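Side-chain contact in beta-galactosidase (Geobacillus stearothermophilus, PDB 4OIF), which probably hydrolyses terminal non-reducing beta-D-galactose residues in beta-D-galactosides, as a zinc-containing, trimeric member of glycosyl hydrolase family 42: residues 160-165 against 222-227. Sequence-based numbering, arbitrary orientation. Where two conformers were deposited one is given.
Sequences GGECHC and LDWKRF. With ZN (zinc ion), chain D.
One carboxylate oxygen, Glu162 OE2, accepts N-H hydrogen bonds from two stacked rings, a good one from the indole of Trp224 and a weak one from the imidazole of His164. Trp224 NE1 donates to Glu162 OE2 at 2.8 Å, nearly straight at 162°; the oxygen lies in the indole plane but is itself approached from above the carboxylate plane. The second bond, from His164 NE2 to Glu162 OE2, is bent. The imidazole and the six-membered ring of Trp224 form an offset stack, planes 28° apart, with Trp224 CZ2 lying 3.4 Å from His164 CE1 over one imidazole face. With CG anti to the backbone N (chi1 175°), Trp224 reaches from helix 218-246 to the loop after strand 150-154, where Cys163 O lies 3.2 Å from Trp224 CH2, near the ring plane. That loop carries two of the zinc ligands: Cys163 SG and Cys165 SG each hold the zinc ion at 2.4 Å, and Cys123 and Cys168 complete the four-thiolate site. His164 ND1 is hydrogen-bonded to Ser208 OG, which probably restrains the imidazole. The Trp224 N-H, with a weaker contribution from His164, would favour an ionised Glu162, while the Trp224 bond and the stack join the helix to the zinc-bearing loop.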
ATOM      1  N   GLY A 160     -17.588  -4.105 -18.182  1.00 14.66           N
ATOM      2  CA  GLY A 160     -16.816  -4.479 -17.019  1.00 12.00           C
ATOM      3  C   GLY A 160     -17.307  -3.838 -15.744  1.00 17.64           C
ATOM      4  O   GLY A 160     -17.931  -2.771 -15.763  1.00 16.49           O
ATOM      5  N   GLY A 161     -17.022  -4.499 -14.625  1.00 16.97           N
ATOM      6  CA  GLY A 161     -17.441  -4.012 -13.327  1.00 13.28           C
ATOM      7  C   GLY A 161     -18.691  -4.712 -12.829  1.00 20.20           C
ATOM      8  O   GLY A 161     -19.342  -5.471 -13.558  1.00 15.63           O
ATOM      9  N   GLU A 162     -19.042  -4.450 -11.579  1.00 14.81           N
ATOM     10  CA  GLU A 162     -20.209  -5.091 -11.003  1.00 14.69           C
ATOM     11  C   GLU A 162     -21.010  -4.111 -10.168  1.00 10.91           C
ATOM     12  O   GLU A 162     -20.566  -2.995  -9.890  1.00  9.87           O
ATOM     13  CB  GLU A 162     -19.783  -6.299 -10.170  1.00 13.13           C
ATOM     14  CG  GLU A 162     -18.608  -6.033  -9.241  1.00 16.49           C
ATOM     15  CD  GLU A 162     -18.001  -7.317  -8.696  1.00 26.59           C
ATOM     16  OE1 GLU A 162     -17.401  -8.081  -9.488  1.00 23.54           O
ATOM     17  OE2 GLU A 162     -18.125  -7.563  -7.475  1.00 19.29           O
ATOM     18  N   CYS A 163     -22.213  -4.522  -9.798  1.00 12.54           N
ATOM     19  CA  CYS A 163     -23.054  -3.718  -8.933  1.00 12.84           C
ATOM     20  C   CYS A 163     -23.686  -4.612  -7.870  1.00 12.67           C
ATOM     21  O   CYS A 163     -24.033  -5.761  -8.144  1.00  7.64           O
ATOM     22  CB  CYS A 163     -24.128  -2.976  -9.736  1.00  7.71           C
ATOM     23  SG  CYS A 163     -25.160  -1.904  -8.715  1.00  9.49           S
ATOM     24  N   HIS A 164     -23.820  -4.067  -6.661  1.00 11.51           N
ATOM     25  CA  HIS A 164     -24.261  -4.820  -5.497  1.00  9.13           C
ATOM     26  C   HIS A 164     -25.510  -4.227  -4.863  1.00  8.11           C
ATOM     27  O   HIS A 164     -25.828  -4.539  -3.720  1.00  7.26           O
ATOM     28  CB  HIS A 164     -23.156  -4.870  -4.445  1.00  6.57           C
ATOM     29  CG  HIS A 164     -21.898  -5.522  -4.914  1.00 10.43           C
ATOM     30  ND1 HIS A 164     -21.566  -6.818  -4.580  1.00 14.70           N
ATOM     31  CD2 HIS A 164     -20.880  -5.053  -5.671  1.00 10.32           C
ATOM     32  CE1 HIS A 164     -20.403  -7.124  -5.124  1.00  7.51           C
ATOM     33  NE2 HIS A 164     -19.962  -6.067  -5.786  1.00  8.43           N
ATOM     34  N   CYS A 165     -26.202  -3.360  -5.591  1.00  8.42           N
ATOM     35  CA  CYS A 165     -27.422  -2.750  -5.082  1.00  7.10           C
ATOM     36  C   CYS A 165     -28.492  -3.810  -4.840  1.00 10.80           C
ATOM     37  O   CYS A 165     -28.307  -4.981  -5.198  1.00  8.61           O
ATOM     38  CB  CYS A 165     -27.935  -1.684  -6.053  1.00  8.85           C
ATOM     39  SG  CYS A 165     -28.730  -2.304  -7.525  1.00  9.74           S
ATOM     40  N   LEU A 222     -17.194 -17.333  -6.605  1.00  4.44           N
ATOM     41  CA  LEU A 222     -17.220 -17.885  -7.952  1.00  7.57           C
ATOM     42  C   LEU A 222     -18.577 -17.653  -8.621  1.00 11.69           C
ATOM     43  O   LEU A 222     -18.658 -17.047  -9.697  1.00  7.10           O
ATOM     44  CB  LEU A 222     -16.891 -19.377  -7.894  1.00  8.19           C
ATOM     45  CG  LEU A 222     -16.755 -20.163  -9.199  1.00 12.65           C
ATOM     46  CD1 LEU A 222     -15.722 -19.537 -10.134  1.00 15.02           C
ATOM     47  CD2 LEU A 222     -16.378 -21.606  -8.876  1.00 15.38           C
ATOM     48  N   ASP A 223     -19.643 -18.120  -7.976  1.00  7.77           N
ATOM     49  CA  ASP A 223     -20.980 -17.914  -8.509  1.00  7.42           C
ATOM     50  C   ASP A 223     -21.297 -16.432  -8.709  1.00  7.28           C
ATOM     51  O   ASP A 223     -21.993 -16.083  -9.655  1.00  9.68           O
ATOM     52  CB  ASP A 223     -22.043 -18.561  -7.611  1.00  8.63           C
ATOM     53  CG  ASP A 223     -22.289 -20.020  -7.957  1.00 10.33           C
ATOM     54  OD1 ASP A 223     -21.755 -20.480  -8.984  1.00  9.81           O
ATOM     55  OD2 ASP A 223     -23.030 -20.700  -7.218  1.00  9.31           O
ATOM     56  N   TRP A 224     -20.784 -15.557  -7.848  1.00  5.88           N
ATOM     57  CA  TRP A 224     -20.978 -14.118  -8.050  1.00  6.34           C
ATOM     58  C   TRP A 224     -20.271 -13.660  -9.325  1.00  4.51           C
ATOM     59  O   TRP A 224     -20.847 -12.928 -10.111  1.00  4.63           O
ATOM     60  CB  TRP A 224     -20.499 -13.295  -6.850  1.00  7.82           C
ATOM     61  CG  TRP A 224     -20.573 -11.790  -7.098  1.00  8.79           C
ATOM     62  CD1 TRP A 224     -19.520 -10.930  -7.287  1.00  9.60           C
ATOM     63  CD2 TRP A 224     -21.755 -10.992  -7.209  1.00  4.84           C
ATOM     64  NE1 TRP A 224     -19.977  -9.651  -7.497  1.00  2.88           N
ATOM     65  CE2 TRP A 224     -21.344  -9.661  -7.454  1.00  4.76           C
ATOM     66  CE3 TRP A 224     -23.119 -11.271  -7.120  1.00  5.13           C
ATOM     67  CZ2 TRP A 224     -22.248  -8.616  -7.618  1.00  6.54           C
ATOM     68  CZ3 TRP A 224     -24.019 -10.228  -7.285  1.00  6.41           C
ATOM     69  CH2 TRP A 224     -23.579  -8.919  -7.532  1.00  3.70           C
ATOM     70  N   LYS A 225     -19.037 -14.084  -9.556  1.00  7.70           N
ATOM     71  CA  LYS A 225     -18.387 -13.716 -10.812  0.55  9.08           C
ATOM     72  C   LYS A 225     -19.178 -14.234 -12.028  1.00  6.99           C
ATOM     73  O   LYS A 225     -19.359 -13.505 -13.022  1.00  9.53           O
ATOM     74  CB  LYS A 225     -16.946 -14.225 -10.833  0.55  8.19           C
ATOM     75  CG  LYS A 225     -16.049 -13.505  -9.829  0.55  9.40           C
ATOM     76  CD  LYS A 225     -14.603 -13.981  -9.896  0.55 10.85           C
ATOM     77  CE  LYS A 225     -13.699 -13.161  -8.979  0.55  8.58           C
ATOM     78  NZ  LYS A 225     -13.626 -13.679  -7.574  0.55  8.57           N
ATOM     79  N   ARG A 226     -19.670 -15.467 -11.942  1.00  6.01           N
ATOM     80  CA  ARG A 226     -20.478 -16.032 -13.019  1.00  7.06           C
ATOM     81  C   ARG A 226     -21.729 -15.189 -13.255  1.00  8.52           C
ATOM     82  O   ARG A 226     -22.095 -14.913 -14.388  1.00  7.78           O
ATOM     83  CB  ARG A 226     -20.878 -17.474 -12.715  1.00  9.30           C
ATOM     84  CG  ARG A 226     -19.749 -18.485 -12.761  1.00  5.74           C
ATOM     85  CD  ARG A 226     -20.181 -19.808 -12.140  1.00  6.23           C
ATOM     86  NE  ARG A 226     -19.238 -20.885 -12.416  1.00  7.92           N
ATOM     87  CZ  ARG A 226     -18.888 -21.824 -11.540  1.00 15.96           C
ATOM     88  NH1 ARG A 226     -19.396 -21.823 -10.311  1.00  8.46           N
ATOM     89  NH2 ARG A 226     -18.019 -22.767 -11.890  1.00 13.27           N
ATOM     90  N   PHE A 227     -22.377 -14.769 -12.181  1.00  9.22           N
ATOM     91  CA  PHE A 227     -23.572 -13.958 -12.309  1.00  7.80           C
ATOM     92  C   PHE A 227     -23.242 -12.609 -12.905  1.00  7.99           C
ATOM     93  O   PHE A 227     -24.030 -12.059 -13.638  1.00  8.97           O
ATOM     94  CB  PHE A 227     -24.269 -13.751 -10.968  1.00  8.14           C
ATOM     95  CG  PHE A 227     -25.258 -12.614 -10.983  1.00  9.39           C
ATOM     96  CD1 PHE A 227     -26.517 -12.785 -11.521  1.00  8.27           C
ATOM     97  CD2 PHE A 227     -24.916 -11.374 -10.482  1.00  5.86           C
ATOM     98  CE1 PHE A 227     -27.426 -11.737 -11.547  1.00 13.31           C
ATOM     99  CE2 PHE A 227     -25.814 -10.330 -10.510  1.00  7.75           C
ATOM    100  CZ  PHE A 227     -27.073 -10.511 -11.037  1.00  7.94           C
TER
HETATM  101 ZN    ZN D 701     -27.300  -2.854  -9.344  1.00 13.00          ZN